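Local coordinates for protein 6-phosphofructokinase subunit beta (PDB 3O8O) that catalyses the ATP-dependent phosphorylation of fructose 6-phosphate to fructose 1,6-bisphosphate, the first committed step of glycolysis, at residues 192-197 with 284-289; 585-590 with 622-627; 605-610 with 649-654. All coordinates share one frame; numbering follows the deposited sequence.

Contact 1 (192-197 with 284-289); sequences FVVEVM and TTLGHV. With F6P (6-O-phosphono-beta-D-fructofuranose), chain K.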
loop_
_atom_site.group_PDB
_atom_site.type_symbol
_atom_site.label_atom_id
_atom_site.label_comp_id
_atom_site.label_asym_id
_atom_site.label_seq_id
_atom_site.Cartn_x
_atom_site.Cartn_y
_atom_site.Cartn_z
ATOM N N PHE B 192 21.721 -19.361 45.833
ATOM C CA PHE B 192 21.517 -20.655 45.208
ATOM C C PHE B 192 22.829 -21.193 44.657
ATOM O O PHE B 192 23.646 -20.459 44.074
ATOM C CB PHE B 192 20.498 -20.555 44.051
ATOM C CG PHE B 192 19.046 -20.485 44.489
ATOM C CD1 PHE B 192 18.412 -19.257 44.678
ATOM C CD2 PHE B 192 18.314 -21.654 44.699
ATOM C CE1 PHE B 192 17.079 -19.201 45.071
ATOM C CE2 PHE B 192 16.977 -21.602 45.090
ATOM C CZ PHE B 192 16.361 -20.377 45.277
ATOM N N VAL B 193 23.026 -22.484 44.858
ATOM C CA VAL B 193 24.195 -23.162 44.342
ATOM C C VAL B 193 23.616 -24.040 43.234
ATOM O O VAL B 193 22.962 -25.055 43.494
ATOM C CB VAL B 193 24.844 -24.027 45.425
ATOM C CG1 VAL B 193 25.997 -24.834 44.851
ATOM C CG2 VAL B 193 25.341 -23.141 46.529
ATOM N N VAL B 194 23.832 -23.631 41.991
ATOM C CA VAL B 194 23.303 -24.380 40.866
ATOM C C VAL B 194 24.308 -25.385 40.327
ATOM O O VAL B 194 25.346 -25.009 39.796
ATOM C CB VAL B 194 22.879 -23.427 39.725
ATOM C CG1 VAL B 194 22.111 -24.200 38.667
ATOM C CG2 VAL B 194 22.027 -22.292 40.277
ATOM N N GLU B 195 23.991 -26.665 40.480
ATOM C CA GLU B 195 24.859 -27.723 39.981
ATOM C C GLU B 195 24.606 -27.960 38.486
ATOM O O GLU B 195 23.520 -28.354 38.071
ATOM C CB GLU B 195 24.612 -29.016 40.737
ATOM C CG GLU B 195 25.736 -30.006 40.540
ATOM C CD GLU B 195 25.270 -31.425 40.736
ATOM O OE1 GLU B 195 24.480 -31.638 41.699
ATOM O OE2 GLU B 195 25.690 -32.306 39.934
ATOM N N VAL B 196 25.643 -27.743 37.696
ATOM C CA VAL B 196 25.568 -27.870 36.251
ATOM C C VAL B 196 26.359 -29.048 35.663
ATOM O O VAL B 196 27.353 -29.474 36.227
ATOM C CB VAL B 196 26.043 -26.541 35.630
ATOM C CG1 VAL B 196 27.033 -26.799 34.495
ATOM C CG2 VAL B 196 24.824 -25.734 35.189
ATOM N N MET B 197 25.916 -29.558 34.519
ATOM C CA MET B 197 26.590 -30.683 33.882
ATOM C C MET B 197 27.907 -30.295 33.247
ATOM O O MET B 197 28.391 -29.178 33.435
ATOM C CB MET B 197 25.707 -31.317 32.806
ATOM C CG MET B 197 24.463 -31.986 33.329
ATOM S SD MET B 197 23.840 -33.112 32.111
ATOM C CE MET B 197 22.795 -34.182 33.083
ATOM N N THR B 284 20.455 -26.432 43.643
ATOM C CA THR B 284 19.639 -26.771 42.491
ATOM C C THR B 284 20.433 -27.649 41.541
ATOM O O THR B 284 21.523 -27.267 41.112
ATOM C CB THR B 284 19.239 -25.517 41.708
ATOM O OG1 THR B 284 18.587 -24.579 42.573
ATOM C CG2 THR B 284 18.298 -25.888 40.612
ATOM N N THR B 285 19.923 -28.830 41.217
ATOM C CA THR B 285 20.652 -29.651 40.267
ATOM C C THR B 285 19.804 -29.807 39.009
ATOM O O THR B 285 18.854 -30.593 38.958
ATOM C CB THR B 285 21.016 -31.013 40.853
ATOM O OG1 THR B 285 21.876 -30.822 41.982
ATOM C CG2 THR B 285 21.771 -31.838 39.828
ATOM N N LEU B 286 20.159 -29.023 37.999
ATOM C CA LEU B 286 19.457 -29.014 36.731
ATOM C C LEU B 286 19.312 -30.400 36.123
ATOM O O LEU B 286 18.247 -30.758 35.614
ATOM C CB LEU B 286 20.178 -28.077 35.763
ATOM C CG LEU B 286 20.348 -26.644 36.285
ATOM C CD1 LEU B 286 20.734 -25.702 35.104
ATOM C CD2 LEU B 286 19.041 -26.179 36.962
ATOM N N GLY B 287 20.373 -31.186 36.171
ATOM C CA GLY B 287 20.269 -32.520 35.626
ATOM C C GLY B 287 20.071 -32.525 34.125
ATOM O O GLY B 287 20.499 -31.595 33.435
ATOM N N HIS B 288 19.401 -33.559 33.621
ATOM C CA HIS B 288 19.180 -33.709 32.186
ATOM C C HIS B 288 18.379 -32.680 31.382
ATOM O O HIS B 288 18.369 -32.762 30.156
ATOM C CB HIS B 288 18.622 -35.103 31.912
ATOM C CG HIS B 288 19.527 -36.203 32.364
ATOM N ND1 HIS B 288 19.656 -36.560 33.687
ATOM C CD2 HIS B 288 20.388 -36.989 31.673
ATOM C CE1 HIS B 288 20.558 -37.519 33.791
ATOM N NE2 HIS B 288 21.019 -37.796 32.585
ATOM N N VAL B 289 17.707 -31.721 32.016
ATOM C CA VAL B 289 16.985 -30.750 31.198
ATOM C C VAL B 289 18.060 -30.110 30.329
ATOM O O VAL B 289 17.777 -29.518 29.299
ATOM C CB VAL B 289 16.271 -29.619 32.019
ATOM C CG1 VAL B 289 15.457 -30.200 33.167
ATOM C CG2 VAL B 289 17.274 -28.610 32.501
HETATM O O1 F6P K . 27.681 -37.133 27.888
HETATM C C1 F6P K . 28.168 -36.358 28.983
HETATM C C2 F6P K . 27.041 -36.135 29.993
HETATM O O2 F6P K . 25.950 -35.432 29.415
HETATM C C3 F6P K . 27.512 -35.344 31.211
HETATM O O3 F6P K . 27.360 -33.931 31.033
HETATM C C4 F6P K . 26.641 -35.984 32.335
HETATM O O4 F6P K . 27.221 -35.826 33.634
HETATM C C5 F6P K . 26.551 -37.464 31.852
HETATM O O5 F6P K . 26.532 -37.367 30.428
HETATM C C6 F6P K . 25.244 -38.137 32.198
HETATM O O6 F6P K . 25.350 -39.461 31.670
HETATM P P F6P K . 23.968 -40.252 31.895
HETATM O O1P F6P K . 22.905 -39.561 31.125
HETATM O O2P F6P K . 24.117 -41.750 31.326
HETATM O O3P F6P K . 23.555 -40.265 33.469
#

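Contact 2 (585-590 with 622-627); sequences AQVSYV and KLILKS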
loop_
_atom_site.group_PDB
_atom_site.type_symbol
_atom_site.label_atom_id
_atom_site.label_comp_id
_atom_site.label_asym_id
_atom_site.label_seq_id
_atom_site.Cartn_x
_atom_site.Cartn_y
_atom_site.Cartn_z
ATOM N N ALA B 585 13.872 -24.183 5.459
ATOM C CA ALA B 585 12.939 -23.479 4.590
ATOM C C ALA B 585 13.141 -23.981 3.170
ATOM O O ALA B 585 14.258 -24.210 2.729
ATOM C CB ALA B 585 13.173 -21.967 4.659
ATOM N N GLN B 586 12.042 -24.148 2.464
ATOM C CA GLN B 586 12.083 -24.633 1.114
ATOM C C GLN B 586 12.656 -23.543 0.237
ATOM O O GLN B 586 13.602 -23.758 -0.526
ATOM C CB GLN B 586 10.670 -25.002 0.678
ATOM C CG GLN B 586 10.576 -25.566 -0.717
ATOM C CD GLN B 586 11.431 -26.800 -0.904
ATOM O OE1 GLN B 586 12.653 -26.716 -1.084
ATOM N NE2 GLN B 586 10.790 -27.962 -0.861
ATOM N N VAL B 587 12.086 -22.355 0.360
ATOM C CA VAL B 587 12.545 -21.220 -0.419
ATOM C C VAL B 587 12.897 -20.072 0.513
ATOM O O VAL B 587 12.375 -19.988 1.620
ATOM C CB VAL B 587 11.448 -20.718 -1.362
ATOM C CG1 VAL B 587 12.030 -19.697 -2.340
ATOM C CG2 VAL B 587 10.824 -21.880 -2.081
ATOM N N SER B 588 13.801 -19.211 0.069
ATOM C CA SER B 588 14.169 -18.033 0.822
ATOM C C SER B 588 14.573 -16.923 -0.178
ATOM O O SER B 588 15.391 -17.133 -1.086
ATOM C CB SER B 588 15.299 -18.355 1.781
ATOM O OG SER B 588 16.540 -18.344 1.111
ATOM N N TYR B 589 13.969 -15.751 -0.039
ATOM C CA TYR B 589 14.278 -14.647 -0.928
ATOM C C TYR B 589 15.046 -13.579 -0.145
ATOM O O TYR B 589 14.639 -13.217 0.963
ATOM C CB TYR B 589 12.982 -14.060 -1.494
ATOM C CG TYR B 589 12.226 -14.993 -2.402
ATOM C CD1 TYR B 589 10.870 -15.229 -2.211
ATOM C CD2 TYR B 589 12.864 -15.653 -3.441
ATOM C CE1 TYR B 589 10.172 -16.112 -3.043
ATOM C CE2 TYR B 589 12.183 -16.529 -4.271
ATOM C CZ TYR B 589 10.838 -16.755 -4.070
ATOM O OH TYR B 589 10.143 -17.609 -4.900
ATOM N N VAL B 590 16.144 -13.073 -0.717
ATOM C CA VAL B 590 16.957 -12.062 -0.048
ATOM C C VAL B 590 17.157 -10.793 -0.837
ATOM O O VAL B 590 17.071 -10.793 -2.052
ATOM C CB VAL B 590 18.297 -12.623 0.313
ATOM C CG1 VAL B 590 18.124 -13.591 1.489
ATOM C CG2 VAL B 590 18.908 -13.325 -0.900
ATOM N N LYS B 622 5.219 -26.198 4.106
ATOM C CA LYS B 622 6.404 -25.573 3.529
ATOM C C LYS B 622 6.523 -24.097 3.890
ATOM O O LYS B 622 5.511 -23.409 4.024
ATOM C CB LYS B 622 6.394 -25.707 1.997
ATOM C CG LYS B 622 6.298 -27.114 1.456
ATOM N N LEU B 623 7.761 -23.617 4.018
ATOM C CA LEU B 623 8.026 -22.230 4.365
ATOM C C LEU B 623 8.845 -21.527 3.300
ATOM O O LEU B 623 9.769 -22.093 2.714
ATOM C CB LEU B 623 8.814 -22.119 5.672
ATOM C CG LEU B 623 8.221 -22.639 6.963
ATOM C CD1 LEU B 623 9.178 -22.357 8.087
ATOM C CD2 LEU B 623 6.896 -21.943 7.226
ATOM N N ILE B 624 8.510 -20.272 3.071
ATOM C CA ILE B 624 9.226 -19.452 2.122
ATOM C C ILE B 624 9.591 -18.248 2.966
ATOM O O ILE B 624 8.704 -17.496 3.372
ATOM C CB ILE B 624 8.312 -18.991 0.963
ATOM C CG1 ILE B 624 7.892 -20.182 0.108
ATOM C CG2 ILE B 624 9.039 -17.996 0.097
ATOM C CD1 ILE B 624 6.892 -19.810 -0.934
ATOM N N LEU B 625 10.874 -18.093 3.289
ATOM C CA LEU B 625 11.298 -16.941 4.078
ATOM C C LEU B 625 11.629 -15.854 3.099
ATOM O O LEU B 625 12.319 -16.069 2.117
ATOM C CB LEU B 625 12.516 -17.247 4.955
ATOM C CG LEU B 625 12.379 -18.419 5.941
ATOM C CD1 LEU B 625 13.393 -18.211 7.052
ATOM C CD2 LEU B 625 10.957 -18.525 6.527
ATOM N N LYS B 626 11.129 -14.670 3.364
ATOM C CA LYS B 626 11.389 -13.593 2.459
ATOM C C LYS B 626 11.800 -12.320 3.179
ATOM O O LYS B 626 11.011 -11.722 3.901
ATOM C CB LYS B 626 10.135 -13.365 1.603
ATOM C CG LYS B 626 10.207 -12.235 0.588
ATOM C CD LYS B 626 9.545 -11.014 1.113
ATOM C CE LYS B 626 9.650 -9.856 0.146
ATOM N NZ LYS B 626 8.901 -8.645 0.645
ATOM N N SER B 627 13.057 -11.934 3.015
ATOM C CA SER B 627 13.526 -10.696 3.583
ATOM C C SER B 627 12.648 -9.640 2.907
ATOM O O SER B 627 12.439 -9.701 1.692
ATOM C CB SER B 627 14.985 -10.444 3.188
ATOM O OG SER B 627 15.900 -11.171 4.004
#

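Contact 3 (605-610 with 649-654); sequences EYLAQS and GRFDAK. With FDP (2,6-di-O-phosphono-beta-D-fructofuranose), chain J.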
loop_
_atom_site.group_PDB
_atom_site.type_symbol
_atom_site.label_atom_id
_atom_site.label_comp_id
_atom_site.label_asym_id
_atom_site.label_seq_id
_atom_site.Cartn_x
_atom_site.Cartn_y
_atom_site.Cartn_z
ATOM N N GLU B 605 6.137 -23.933 -9.103
ATOM C CA GLU B 605 5.914 -25.258 -9.673
ATOM C C GLU B 605 6.520 -26.323 -8.790
ATOM O O GLU B 605 5.870 -27.324 -8.474
ATOM C CB GLU B 605 6.483 -25.368 -11.081
ATOM C CG GLU B 605 5.425 -25.100 -12.139
ATOM C CD GLU B 605 4.135 -25.886 -11.879
ATOM O OE1 GLU B 605 4.224 -27.142 -11.824
ATOM O OE2 GLU B 605 3.054 -25.244 -11.728
ATOM N N TYR B 606 7.768 -26.099 -8.397
ATOM C CA TYR B 606 8.487 -27.016 -7.521
ATOM C C TYR B 606 7.644 -27.243 -6.266
ATOM O O TYR B 606 7.404 -28.366 -5.845
ATOM C CB TYR B 606 9.839 -26.388 -7.169
ATOM C CG TYR B 606 10.547 -26.970 -5.965
ATOM C CD1 TYR B 606 10.795 -28.338 -5.865
ATOM C CD2 TYR B 606 11.025 -26.135 -4.951
ATOM C CE1 TYR B 606 11.508 -28.861 -4.791
ATOM C CE2 TYR B 606 11.734 -26.641 -3.882
ATOM C CZ TYR B 606 11.977 -28.003 -3.802
ATOM O OH TYR B 606 12.704 -28.500 -2.734
ATOM N N LEU B 607 7.184 -26.157 -5.674
ATOM C CA LEU B 607 6.363 -26.265 -4.490
ATOM C C LEU B 607 5.152 -27.120 -4.849
ATOM O O LEU B 607 4.799 -28.067 -4.147
ATOM C CB LEU B 607 5.918 -24.865 -4.063
ATOM C CG LEU B 607 6.071 -24.355 -2.636
ATOM C CD1 LEU B 607 7.025 -25.192 -1.815
ATOM C CD2 LEU B 607 6.553 -22.934 -2.742
ATOM N N ALA B 608 4.528 -26.771 -5.965
ATOM C CA ALA B 608 3.353 -27.472 -6.461
ATOM C C ALA B 608 3.546 -28.975 -6.458
ATOM O O ALA B 608 2.748 -29.698 -5.879
ATOM C CB ALA B 608 3.040 -27.006 -7.852
ATOM N N GLN B 609 4.601 -29.441 -7.115
ATOM C CA GLN B 609 4.868 -30.863 -7.160
ATOM C C GLN B 609 5.113 -31.403 -5.769
ATOM O O GLN B 609 4.625 -32.485 -5.435
ATOM C CB GLN B 609 6.061 -31.147 -8.054
ATOM C CG GLN B 609 5.700 -31.180 -9.526
ATOM C CD GLN B 609 6.905 -30.959 -10.429
ATOM O OE1 GLN B 609 7.926 -31.644 -10.296
ATOM N NE2 GLN B 609 6.795 -29.996 -11.359
ATOM N N SER B 610 5.840 -30.649 -4.942
ATOM C CA SER B 610 6.141 -31.101 -3.585
ATOM C C SER B 610 4.874 -31.612 -2.933
ATOM O O SER B 610 4.792 -32.759 -2.494
ATOM C CB SER B 610 6.738 -29.967 -2.760
ATOM O OG SER B 610 7.971 -29.532 -3.316
ATOM N N GLY B 649 -5.470 -23.838 -6.983
ATOM C CA GLY B 649 -6.123 -24.917 -6.279
ATOM C C GLY B 649 -5.226 -26.047 -5.807
ATOM O O GLY B 649 -5.591 -26.743 -4.860
ATOM N N ARG B 650 -4.070 -26.250 -6.433
ATOM C CA ARG B 650 -3.180 -27.334 -6.029
ATOM C C ARG B 650 -2.711 -27.217 -4.570
ATOM O O ARG B 650 -2.600 -28.223 -3.846
ATOM C CB ARG B 650 -1.989 -27.371 -6.964
ATOM C CG ARG B 650 -2.403 -27.208 -8.415
ATOM C CD ARG B 650 -1.226 -26.848 -9.291
ATOM N NE ARG B 650 -0.352 -27.993 -9.503
ATOM C CZ ARG B 650 0.745 -27.946 -10.246
ATOM N NH1 ARG B 650 1.083 -26.791 -10.828
ATOM N NH2 ARG B 650 1.482 -29.042 -10.425
ATOM N N PHE B 651 -2.448 -25.989 -4.139
ATOM C CA PHE B 651 -2.023 -25.702 -2.768
ATOM C C PHE B 651 -2.147 -24.196 -2.602
ATOM O O PHE B 651 -2.263 -23.485 -3.591
ATOM C CB PHE B 651 -0.570 -26.118 -2.558
ATOM C CG PHE B 651 0.400 -25.288 -3.324
ATOM C CD1 PHE B 651 1.102 -24.263 -2.693
ATOM C CD2 PHE B 651 0.639 -25.529 -4.685
ATOM C CE1 PHE B 651 2.049 -23.479 -3.405
ATOM C CE2 PHE B 651 1.584 -24.750 -5.411
ATOM C CZ PHE B 651 2.286 -23.731 -4.764
ATOM N N ASP B 652 -2.149 -23.693 -1.373
ATOM C CA ASP B 652 -2.235 -22.249 -1.217
ATOM C C ASP B 652 -1.112 -21.725 -0.328
ATOM O O ASP B 652 -0.252 -22.497 0.144
ATOM C CB ASP B 652 -3.572 -21.837 -0.633
ATOM C CG ASP B 652 -3.739 -22.313 0.781
ATOM O OD1 ASP B 652 -4.674 -21.865 1.495
ATOM O OD2 ASP B 652 -2.916 -23.154 1.181
ATOM N N ALA B 653 -1.113 -20.413 -0.104
ATOM C CA ALA B 653 -0.102 -19.792 0.730
ATOM C C ALA B 653 -0.687 -18.654 1.525
ATOM O O ALA B 653 -1.585 -17.954 1.045
ATOM C CB ALA B 653 1.026 -19.273 -0.110
ATOM N N LYS B 654 -0.173 -18.467 2.740
ATOM C CA LYS B 654 -0.628 -17.386 3.607
ATOM C C LYS B 654 0.565 -16.566 4.031
ATOM O O LYS B 654 1.695 -17.031 4.013
ATOM C CB LYS B 654 -1.330 -17.913 4.864
ATOM C CG LYS B 654 -2.639 -18.635 4.622
ATOM C CD LYS B 654 -3.503 -17.856 3.662
ATOM C CE LYS B 654 -4.911 -18.409 3.569
ATOM N NZ LYS B 654 -5.723 -18.012 4.735
HETATM P P1 FDP J . -11.542 -18.632 13.107
HETATM O O1P FDP J . -12.306 -19.852 13.450
HETATM O O2P FDP J . -12.248 -17.308 13.690
HETATM O O3P FDP J . -11.441 -18.419 11.515
HETATM O O1 FDP J . -8.437 -15.337 13.726
HETATM C C1 FDP J . -9.391 -16.339 14.090
HETATM C C2 FDP J . -9.062 -17.641 13.358
HETATM O O2 FDP J . -10.024 -18.663 13.647
HETATM C C3 FDP J . -7.671 -18.155 13.739
HETATM O O3 FDP J . -7.788 -19.242 14.662
HETATM C C4 FDP J . -7.176 -18.707 12.406
HETATM O O4 FDP J . -5.747 -18.760 12.449
HETATM C C5 FDP J . -7.684 -17.594 11.492
HETATM O O5 FDP J . -9.028 -17.371 11.949
HETATM C C6 FDP J . -7.719 -17.976 10.010
HETATM O O6 FDP J . -6.442 -18.388 9.519
HETATM P P2 FDP J . -6.339 -18.982 8.027
HETATM O O4P FDP J . -6.174 -17.900 7.031
HETATM O O5P FDP J . -5.105 -20.015 8.018
HETATM O O6P FDP J . -7.676 -19.850 7.802
#

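Contact 1 (192-197 with 284-289)
V194 and E195 pair with T284 and T285 in parallel strands, strand 281-285 joining strand 191-196 in a four-stranded parallel sheet of the catalytic phosphofructokinase domain. Backbone bonds set the register. T284 gives its N-H to V193 O at 2.9 Å, and T284 O receives E195 N at 2.6 Å; beyond these the ladder frays, since L286 N reaches E195 O only in a weak bond.

On the sheet face that carries E195 and T285, one polar pair forms. The two side chains lie alongside each other, and T285 OG1 donates to E195 OE1 over 2.7 Å, meeting the oxygen from above the carboxylate plane, 47° out of it. The glutamate reaches this hydroxyl with CG anti to its backbone N (chi1 -163°) and an extended chain beyond.

Apolar contacts gather on the side of V194, where its CG1 branch lies 3.8 Å from L286 CG, and the CG2 branch of V196 meets L286 CD1 more loosely; helix 167-187 packs on V196 and L286.

Past the strand ends the two chains reach the fructose 6-phosphate pocket, which E254 and D155 help to line. The terminal methyl of M197 sits almost centrally over one face of the H288 imidazole, a CH-pi contact with CE 3.8 Å from the ring centroid and 5° off its normal. The methyl covers one face of the ring, while at its edge H288 NE2 donates to the phosphate oxygen O1P of the sugar at 3.0 Å.

Contact 2 (585-590 with 622-627)
I624 and V587 lie side by side at the apolar centre of a parallel strand pair, the two strands of a beta-alpha-beta unit whose crossover is helix 597-614. I624 CG1 stands 3.9 Å from V587 CB, and the CG2 branch of I624 turns toward the Y589 ring, approaching CE1 obliquely at 3.8 Å. V587 CG1 lies over one face of that ring, offset toward its rim. In I624, with CG2 anti to the backbone N and CG1 anti to the carbonyl carbon (chi1 -67°), CG1 lies along V587, while CG2 touches both V587 CB and the tyrosine ring. Replacing I624 by alanine removes CG1, CG2 and CD1, which is likely to open a gap beside V587 and leave the Y589 ring less closely held on that side. On the face of S588 and L625, A585 CB packs against L625 CG at 3.9 Å, and helices 537-558 and 574-583 close over that side.

Outward from the side chains, the backbone ladder joins the strands. L625 N bonds to V587 O, Y589 N to L625 O at 2.7 Å and S627 N to Y589 O at 2.9 Å. At the start of the pair the ladder is weaker, with L623 O taking long or bent bonds from both Q586 N and V587 N.

The polar ends of Y589 and K626 find partners beyond the two strands. Y589 OH is hydrogen-bonded to D603 of the crossover helix, and K626 NZ to the carbonyl oxygens of T628 and L634. The lysine chain crosses the tyrosine side chain at about a right angle, K626 CG coming to the edge of the ring and 3.9 Å from Y589 CB.

Contact 3 (605-610 with 649-654)
E605 opens the contact with a salt bridge to R650, its OE2 lying 2.7 Å from NH1. The glutamate starts out directed away from the 649-654 segment, and a bend at chi2 (-48°) brings the carboxylate back. It meets the guanidinium at its edge with the two planes nearly coplanar, 26° apart. Both carboxylate oxygens turn to the same nitrogen, in bonds that are individually weak: the one to OE2 is bent, that to OE1 long at 3.3 Å. The other terminal nitrogen, R650 NH2, has a salt bridge to E612, and the arginine thus spans two acidic side chains of helix 597-614.

Two residues on, L607 touches the end of the F651 ring. Its CB lies 3.9 Å from F651 CZ, the two side chains crossing at about a right angle.

A608 takes part in both halves of the contact. Its methyl rests over the centre of one guanidinium face of R650, CB being 3.4 Å from CZ, while the backbone beside it is met obliquely by the ring of F651. The same methyl is 3.6 Å from F651 CE2; the small side chain of A608 is thus touched by both the guanidinium and the aromatic ring.

F651, just before strand 652-656, thus fills the space between two helices: it meets I643 of helix 636-647 and the ring of F611 of helix 597-614. The branches of L607 turn instead toward I624 and K622 of strand 622-627, and the helix packs on the face of the four-stranded parallel sheet of the C-terminal regulatory domain that carries I624.

Contact 1 lies in the N-terminal catalytic domain and closes before the other two open; its centre is about 39 Å from that of contact 2 and about 47 Å from that of contact 3. Contacts 2 and 3 share the C-terminal regulatory domain, their centres about 14 Å apart and their segments alternating along the chain. Helix 597-614 connects the two strands of contact 2 and supplies one side of contact 3, with L607 also packing on Q586 of contact 2. Both domains hold a four-stranded parallel sheet of the same strand order, consistent with two related phosphofructokinase domains, one binding fructose 6-phosphate, the other the activator fructose 2,6-bisphosphate.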